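Local coordinates for Alpha/beta hydrolase fold-3 domain-containing protein (Enterococcus faecalis, PDB 2QRU), which is of unknown specific function but, as an alpha/beta hydrolase fold protein, probably has hydrolase activity, at residues G14-I19 against A63-L68; M38-K43 against W165-L170; D75-T80 against G107-Q112. One frame throughout, in Å; residues are numbered along the deposited sequence.

Three contacts sit beside one another on the hydrolase core. Interactions 1 and 2 have centres about 10 Å apart and are tied by a salt bridge, Asp65 OD1 to Lys43 NZ at 2.6 Å. Interaction 3 joins both by packing: Leu109 CD1 approaches Tyr66 CZ to 3.3 Å, and Leu109 CD2 lies 3.8 Å from SE of the selenomethionine Met38. Residues 107-112 belong to the helix that begins just after Ser104, the presumed nucleophile of a Ser-His-Asp triad with His249 and Asp221. Leu109 touches the presumed nucleophile elbow; Tyr40 of interaction 2 lies near the presumed triad without touching it, its side chain about 4 Å from a bound phosphate, probably from the crystallisation liquor.

Interaction 1 (G14-I19 against A63-L68); sequences GATVTI and ALDYLL
Asp65 and Thr16 lock the end of an antiparallel strand pairing in the alpha/beta hydrolase sheet, where strand 16-20 runs between strands 7-10 and 59-64. Regular pairing is carried by Thr18 and Ala63, an antiparallel hydrogen-bonded pair with Thr18 N to Ala63 O at 2.9 Å and Ala63 N to Thr18 O also at 2.9 Å. Just past the end of strand 59-64, Asp65 N still reaches Thr16 O at 3.0 Å, so the backbone ladder gains one further rung before the chains part.

The Asp65 side chain then turns back on Thr16. Its CB lies 3.4 Å from Thr16 O and its CG 3.2 Å from the same oxygen; CG is placed anti to the carbonyl carbon (chi1 -74°), which carries the carboxylate across the threonine. There OD2 takes two bonds from one residue: Thr16 OG1 donates at 2.7 Å and Thr16 N at 2.9 Å. Both donors come from the same face of the carboxylate, standing 44° and 52° out of its plane respectively, so the group is gripped from above its plane. The other oxygen, OD1, forms a salt bridge with Lys43, whose ammonium group also bonds Thr16 OG1. Thr16 OG1 is thus both donor and acceptor beside the Asp65-Lys43 ion pair, an arrangement that would probably favour ionised Asp65 and fix its rotation.

Val17 and Leu64, a non-hydrogen-bonded pair, put their side chains on one sheet face, where Leu64 touches Thr84 of helix 74-93. Thr18, on the face shared with Ala63, sends its hydroxyl to Asn8 instead. Across the apolar pair the closest side-chain approach is Leu64 CD1 to Val17 CB, 3.9 Å.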
# COMPACT_ATOMS: atom_id res chain seq x y z
N GLY A 14 17.41 7.19 4.78
CA GLY A 14 17.75 5.82 4.39
C GLY A 14 16.74 5.11 3.51
O GLY A 14 17.06 4.06 2.93
N ALA A 15 15.52 5.65 3.41
CA ALA A 15 14.53 5.14 2.48
C ALA A 15 14.99 5.33 1.04
O ALA A 15 15.57 6.36 0.70
CB ALA A 15 13.17 5.84 2.66
N THR A 16 14.72 4.35 0.20
CA THR A 16 14.99 4.50 -1.21
C THR A 16 13.67 4.51 -1.98
O THR A 16 12.65 3.99 -1.50
CB THR A 16 15.92 3.42 -1.77
OG1 THR A 16 15.23 2.17 -1.83
CG2 THR A 16 17.18 3.27 -0.93
N VAL A 17 13.72 5.10 -3.16
CA VAL A 17 12.58 5.20 -4.07
C VAL A 17 13.06 4.76 -5.45
O VAL A 17 14.19 5.08 -5.84
CB VAL A 17 12.02 6.64 -4.08
CG1 VAL A 17 13.10 7.66 -4.47
CG2 VAL A 17 10.76 6.75 -4.99
N THR A 18 12.25 3.96 -6.14
CA THR A 18 12.48 3.63 -7.55
C THR A 18 11.61 4.58 -8.38
O THR A 18 10.39 4.63 -8.18
CB THR A 18 12.14 2.15 -7.88
OG1 THR A 18 12.98 1.27 -7.10
CG2 THR A 18 12.39 1.85 -9.36
N ILE A 19 12.27 5.35 -9.24
CA ILE A 19 11.61 6.38 -10.06
C ILE A 19 11.41 5.86 -11.49
O ILE A 19 12.36 5.37 -12.11
CB ILE A 19 12.47 7.67 -10.09
CG1 ILE A 19 12.71 8.18 -8.67
CG2 ILE A 19 11.84 8.77 -10.95
CD1 ILE A 19 13.88 9.10 -8.53
N ALA A 63 8.07 4.62 -6.52
CA ALA A 63 7.78 3.41 -5.76
C ALA A 63 8.64 3.44 -4.50
O ALA A 63 9.86 3.42 -4.60
CB ALA A 63 8.07 2.16 -6.60
N LEU A 64 8.01 3.49 -3.33
CA LEU A 64 8.71 3.95 -2.12
C LEU A 64 8.92 2.86 -1.06
O LEU A 64 8.02 2.04 -0.81
CB LEU A 64 7.91 5.15 -1.52
CG LEU A 64 8.52 5.99 -0.40
CD1 LEU A 64 9.86 6.62 -0.85
CD2 LEU A 64 7.55 7.08 0.12
N ASP A 65 10.09 2.87 -0.42
CA ASP A 65 10.32 1.96 0.72
C ASP A 65 9.53 2.40 1.93
O ASP A 65 9.36 3.60 2.18
CB ASP A 65 11.79 2.02 1.17
CG ASP A 65 12.78 1.33 0.23
OD1 ASP A 65 12.40 0.57 -0.69
OD2 ASP A 65 13.98 1.56 0.44
N TYR A 66 9.13 1.43 2.75
CA TYR A 66 8.71 1.72 4.11
C TYR A 66 9.22 0.65 5.09
O TYR A 66 9.56 -0.48 4.68
CB TYR A 66 7.19 1.93 4.15
CG TYR A 66 6.36 0.75 3.66
CD1 TYR A 66 6.13 -0.37 4.49
CD2 TYR A 66 5.78 0.76 2.36
CE1 TYR A 66 5.35 -1.44 4.06
CE2 TYR A 66 4.98 -0.30 1.94
CZ TYR A 66 4.75 -1.39 2.78
OH TYR A 66 3.93 -2.42 2.37
N LEU A 67 9.33 1.01 6.36
CA LEU A 67 9.85 0.07 7.36
C LEU A 67 8.90 -1.11 7.58
O LEU A 67 7.66 -0.97 7.41
CB LEU A 67 10.13 0.82 8.68
CG LEU A 67 11.29 1.81 8.58
CD1 LEU A 67 11.35 2.62 9.87
CD2 LEU A 67 12.66 1.10 8.33
N LEU A 68 9.46 -2.25 7.98
CA LEU A 68 8.69 -3.48 8.12
C LEU A 68 8.71 -3.98 9.55
O LEU A 68 9.73 -3.87 10.25
CB LEU A 68 9.18 -4.58 7.19
CG LEU A 68 9.21 -4.25 5.69
CD1 LEU A 68 9.86 -5.38 4.93
CD2 LEU A 68 7.79 -3.95 5.17

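Interaction 2 (M38-K43 against W165-L170); sequences MIYGTK and WDDPFL. With EDO (1,2-ethanediol), chain G.
Thr42 OG1 is gripped from three directions where two irregular loops of the alpha/beta hydrolase fold meet: it donates to Asp166 OD1 at 2.7 Å, which accepts with its syn lone pair, while water 1 donates to it at 3.0 Å and Ser44 N supplies a further bond. With OG1 anti to the backbone N (chi1 174°), the hydroxyl faces the aspartate and the methyl CG2 is left to pack against Leu170. Water 1 also donates to Asp166 OD2 at 2.8 Å, bridging hydroxyl and carboxylate. Lys43 NZ makes only a long salt bridge to that oxygen, 3.7 Å; its stronger partner is Asp65.

The loop of residues 38-43 directly follows an HGGG sequence, which in hormone-sensitive lipase relatives contributes to the oxyanion hole. Gly41 is held across the contact by Asp167: Gly41 N points almost straight at Asp167 OD2 (3.2 Å, 171°), meeting it on the anti side, 19° out of the carboxylate plane. The return bond, Asp167 N to Gly41 O at 3.0 Å, is weak. Arg172 N shares OD2 and Ser171 OG bonds OD1, so the same carboxylate also fastens the chain leading into helix 173-181.

Asp167 opens a type I beta turn that closes at Leu170. This brings Leu170 CB obliquely to the Tyr40 ring, near CD2; Tyr40 CB meets Asp167 OD2. An ethanediol molecule, probably from the crystallisation liquor, lies against Tyr40 and Leu170, and its O2 accepts from Thr42 N at 3.0 Å. Next to it, Leu170 CD2 rests 3.8 Å from Gly41 CA.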
# COMPACT_ATOMS: atom_id res chain seq x y z
N MSE A 38 2.86 -5.33 5.80
CA MSE A 38 3.80 -4.55 6.63
C MSE A 38 4.84 -5.41 7.33
O MSE A 38 5.46 -4.97 8.29
CB MSE A 38 3.08 -3.64 7.64
CG MSE A 38 2.29 -2.55 6.90
SE MSE A 38 1.09 -1.56 8.14
CE MSE A 38 -0.25 -2.97 8.41
N ILE A 39 4.98 -6.65 6.84
CA ILE A 39 6.02 -7.57 7.34
C ILE A 39 7.02 -8.00 6.25
O ILE A 39 8.21 -8.24 6.55
CB ILE A 39 5.41 -8.86 7.97
CG1 ILE A 39 4.34 -8.55 9.03
CG2 ILE A 39 6.52 -9.81 8.46
CD1 ILE A 39 4.82 -8.32 10.35
N TYR A 40 6.56 -8.16 5.00
CA TYR A 40 7.47 -8.52 3.92
C TYR A 40 7.25 -7.65 2.68
O TYR A 40 6.41 -6.76 2.68
CB TYR A 40 7.36 -10.03 3.59
CG TYR A 40 6.17 -10.46 2.74
CD1 TYR A 40 4.89 -10.64 3.30
CD2 TYR A 40 6.33 -10.71 1.38
CE1 TYR A 40 3.80 -11.04 2.51
CE2 TYR A 40 5.25 -11.11 0.57
CZ TYR A 40 4.00 -11.29 1.14
OH TYR A 40 2.96 -11.69 0.32
N GLY A 41 8.06 -7.89 1.65
CA GLY A 41 7.79 -7.31 0.33
C GLY A 41 8.67 -6.14 -0.04
O GLY A 41 9.59 -5.77 0.71
N THR A 42 8.36 -5.54 -1.19
CA THR A 42 9.29 -4.66 -1.85
C THR A 42 8.57 -3.73 -2.81
O THR A 42 7.60 -4.14 -3.46
CB THR A 42 10.34 -5.52 -2.62
OG1 THR A 42 11.19 -4.68 -3.39
CG2 THR A 42 9.65 -6.52 -3.56
N LYS A 43 9.04 -2.49 -2.88
CA LYS A 43 8.65 -1.52 -3.93
C LYS A 43 8.78 -2.12 -5.33
O LYS A 43 8.12 -1.68 -6.26
CB LYS A 43 9.48 -0.24 -3.86
CG LYS A 43 11.03 -0.42 -3.97
CD LYS A 43 11.74 0.93 -3.92
CE LYS A 43 13.30 0.74 -3.97
NZ LYS A 43 13.76 -0.11 -2.83
N TRP A 165 14.18 -1.78 5.27
CA TRP A 165 13.55 -0.85 4.30
C TRP A 165 12.97 -1.56 3.10
O TRP A 165 12.13 -0.98 2.38
CB TRP A 165 14.56 0.17 3.78
CG TRP A 165 14.90 1.31 4.69
CD1 TRP A 165 16.10 1.56 5.27
CD2 TRP A 165 14.01 2.36 5.12
NE1 TRP A 165 16.04 2.71 6.02
CE2 TRP A 165 14.77 3.22 5.94
CE3 TRP A 165 12.67 2.68 4.87
CZ2 TRP A 165 14.22 4.36 6.54
CZ3 TRP A 165 12.13 3.80 5.47
CH2 TRP A 165 12.90 4.63 6.28
N ASP A 166 13.45 -2.78 2.84
CA ASP A 166 13.10 -3.49 1.61
C ASP A 166 13.41 -4.97 1.73
O ASP A 166 14.41 -5.36 2.37
CB ASP A 166 13.89 -2.88 0.44
CG ASP A 166 13.49 -3.43 -0.92
OD1 ASP A 166 12.26 -3.61 -1.17
OD2 ASP A 166 14.41 -3.59 -1.75
N ASP A 167 12.56 -5.79 1.12
CA ASP A 167 12.69 -7.24 1.14
C ASP A 167 12.53 -7.72 -0.30
O ASP A 167 11.50 -8.29 -0.67
CB ASP A 167 11.62 -7.82 2.09
CG ASP A 167 11.57 -9.34 2.11
OD1 ASP A 167 12.62 -10.02 1.94
OD2 ASP A 167 10.45 -9.85 2.32
N PRO A 168 13.55 -7.45 -1.15
CA PRO A 168 13.37 -7.59 -2.61
C PRO A 168 13.06 -9.00 -3.13
O PRO A 168 12.53 -9.13 -4.24
CB PRO A 168 14.69 -7.07 -3.20
CG PRO A 168 15.69 -7.20 -2.07
CD PRO A 168 14.90 -6.96 -0.79
N PHE A 169 13.35 -10.03 -2.35
CA PHE A 169 13.12 -11.40 -2.79
C PHE A 169 12.01 -12.11 -2.00
O PHE A 169 11.89 -13.34 -2.04
CB PHE A 169 14.43 -12.18 -2.77
CG PHE A 169 15.49 -11.54 -3.61
CD1 PHE A 169 15.26 -11.31 -4.97
CD2 PHE A 169 16.69 -11.12 -3.05
CE1 PHE A 169 16.23 -10.69 -5.77
CE2 PHE A 169 17.67 -10.50 -3.84
CZ PHE A 169 17.44 -10.29 -5.20
N LEU A 170 11.20 -11.31 -1.29
CA LEU A 170 10.08 -11.82 -0.49
C LEU A 170 10.49 -12.89 0.52
O LEU A 170 9.74 -13.83 0.80
CB LEU A 170 8.94 -12.31 -1.40
CG LEU A 170 8.63 -11.47 -2.65
CD1 LEU A 170 7.40 -11.97 -3.41
CD2 LEU A 170 8.44 -10.01 -2.27
C1 EDO G . 4.44 -8.81 -2.97
O1 EDO G . 3.07 -8.36 -2.91
C2 EDO G . 5.17 -8.14 -1.80
O2 EDO G . 5.93 -6.97 -2.12
O HOH W 1 13.57 -3.08 -4.32
O HOH W 2 10.45 -1.72 -0.66

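Interaction 3 (D75-T80 against G107-Q112); sequences DHILRT and GYLMLQ. With EDO (1,2-ethanediol), chain F.
Leu78 and Leu109 form the tight centre of a helix-helix contact in the alpha/beta hydrolase core. Helix 74-93 is the crossover of a beta-alpha-beta unit joining the parallel strands 59-64 and 98-103; helix 105-119 follows the second of these and the presumed nucleophile elbow. Their local axes pass 10.5 Å apart at a crossing angle of -60°, and no hydrogen bond links the two segments, so the join rests on side-chain packing.

The methyl groups Leu78 CD2 and Leu109 CD2 are 3.4 Å apart, shorter than usual van der Waals contact, so any strain read from this one pair is doubtful. Leu78 CD2 also sits 3.6 Å from Gln112 CB, a turn further along, and is thereby lodged between two residues of the facing helix. On the buried flank, Ile77 CG2 meets Leu109 CD2 at 4.1 Å, the two side chains crossing at about a right angle. Leu109 continues inward to Tyr66 and to Leu33 of the sheet.

Packing slackens toward the other flank. Leu78 CD1 stays 4.3 Å from Tyr108 OH, a hydroxyl bonded to the carbonyl of Tyr200. Gln112 CG, anti to the carbonyl carbon (chi1 -71°), lies 3.7 Å above one face of the Tyr108 ring, toward its rim. On the solvent side of helix 74-93, well clear of the facing helix, Arg79 NH2 makes a long salt bridge to Asp75 OD2, 4.0 Å. An ethanediol, probably from the crystallisation liquor, donates from O1 to that same Asp75 OD2 at 2.9 Å.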
# COMPACT_ATOMS: atom_id res chain seq x y z
N ASP A 75 3.09 2.03 14.55
CA ASP A 75 3.09 3.45 14.91
C ASP A 75 4.34 4.10 14.31
O ASP A 75 4.26 5.17 13.72
CB ASP A 75 2.97 3.69 16.44
CG ASP A 75 4.14 3.10 17.25
OD1 ASP A 75 4.73 2.08 16.83
OD2 ASP A 75 4.48 3.67 18.32
N HIS A 76 5.49 3.44 14.45
CA HIS A 76 6.77 3.98 13.97
C HIS A 76 6.85 3.93 12.42
O HIS A 76 7.35 4.88 11.79
CB HIS A 76 7.90 3.18 14.62
CG HIS A 76 9.25 3.81 14.48
ND1 HIS A 76 10.05 4.10 15.57
CD2 HIS A 76 9.96 4.19 13.38
CE1 HIS A 76 11.19 4.63 15.15
NE2 HIS A 76 11.16 4.70 13.83
N ILE A 77 6.35 2.85 11.82
CA ILE A 77 6.30 2.72 10.37
C ILE A 77 5.55 3.92 9.78
O ILE A 77 6.00 4.54 8.81
CB ILE A 77 5.59 1.40 9.91
CG1 ILE A 77 6.41 0.17 10.34
CG2 ILE A 77 5.38 1.42 8.33
CD1 ILE A 77 5.72 -1.15 10.10
N LEU A 78 4.40 4.26 10.39
CA LEU A 78 3.55 5.36 9.91
C LEU A 78 4.25 6.71 10.08
O LEU A 78 4.28 7.49 9.13
CB LEU A 78 2.20 5.36 10.67
CG LEU A 78 1.27 4.21 10.26
CD1 LEU A 78 0.03 4.11 11.16
CD2 LEU A 78 0.93 4.30 8.75
N ARG A 79 4.88 6.97 11.23
CA ARG A 79 5.60 8.22 11.46
C ARG A 79 6.73 8.38 10.41
O ARG A 79 6.90 9.44 9.81
CB ARG A 79 6.22 8.20 12.87
CG ARG A 79 6.92 9.45 13.32
CD ARG A 79 7.13 9.37 14.85
NE ARG A 79 5.93 8.81 15.49
CZ ARG A 79 5.88 7.71 16.25
NH1 ARG A 79 6.97 7.02 16.57
NH2 ARG A 79 4.69 7.32 16.74
N THR A 80 7.50 7.31 10.23
CA THR A 80 8.61 7.29 9.26
C THR A 80 8.11 7.50 7.82
O THR A 80 8.76 8.15 7.02
CB THR A 80 9.45 6.03 9.42
OG1 THR A 80 10.03 6.02 10.73
CG2 THR A 80 10.59 6.00 8.38
N GLY A 107 -2.30 0.06 0.73
CA GLY A 107 -3.54 0.88 0.74
C GLY A 107 -3.83 1.46 2.12
O GLY A 107 -4.23 2.62 2.25
N TYR A 108 -3.64 0.64 3.16
CA TYR A 108 -3.79 1.12 4.53
C TYR A 108 -2.78 2.25 4.79
O TYR A 108 -3.14 3.34 5.33
CB TYR A 108 -3.57 -0.05 5.48
CG TYR A 108 -3.55 0.39 6.94
CD1 TYR A 108 -4.72 0.75 7.60
CD2 TYR A 108 -2.35 0.47 7.65
CE1 TYR A 108 -4.71 1.17 8.98
CE2 TYR A 108 -2.32 0.88 9.00
CZ TYR A 108 -3.51 1.22 9.66
OH TYR A 108 -3.52 1.65 10.99
N LEU A 109 -1.52 2.01 4.42
CA LEU A 109 -0.46 3.00 4.60
C LEU A 109 -0.81 4.28 3.85
O LEU A 109 -0.71 5.37 4.42
CB LEU A 109 0.90 2.42 4.16
CG LEU A 109 1.46 1.31 5.06
CD1 LEU A 109 2.72 0.75 4.36
CD2 LEU A 109 1.72 1.78 6.54
N MSE A 110 -1.27 4.15 2.61
CA MSE A 110 -1.66 5.32 1.81
C MSE A 110 -2.74 6.18 2.49
O MSE A 110 -2.68 7.44 2.56
CB MSE A 110 -2.21 4.86 0.45
CG MSE A 110 -2.99 5.98 -0.29
SE MSE A 110 -3.66 5.18 -1.95
CE MSE A 110 -5.19 4.23 -1.15
N LEU A 111 -3.74 5.49 3.04
CA LEU A 111 -4.86 6.19 3.68
C LEU A 111 -4.42 6.88 4.98
O LEU A 111 -4.79 8.03 5.25
CB LEU A 111 -6.04 5.25 3.88
CG LEU A 111 -6.65 4.78 2.55
CD1 LEU A 111 -7.59 3.56 2.80
CD2 LEU A 111 -7.41 5.91 1.86
N GLN A 112 -3.58 6.18 5.77
CA GLN A 112 -3.04 6.77 6.97
C GLN A 112 -2.14 7.97 6.60
O GLN A 112 -2.26 9.02 7.22
CB GLN A 112 -2.24 5.75 7.79
CG GLN A 112 -3.12 4.69 8.45
CD GLN A 112 -3.89 5.24 9.66
OE1 GLN A 112 -3.61 6.32 10.16
NE2 GLN A 112 -4.89 4.48 10.11
C1 EDO F . 1.42 6.20 19.44
O1 EDO F . 2.79 5.76 19.31
C2 EDO F . 0.52 5.16 18.79
O2 EDO F . -0.86 5.32 19.17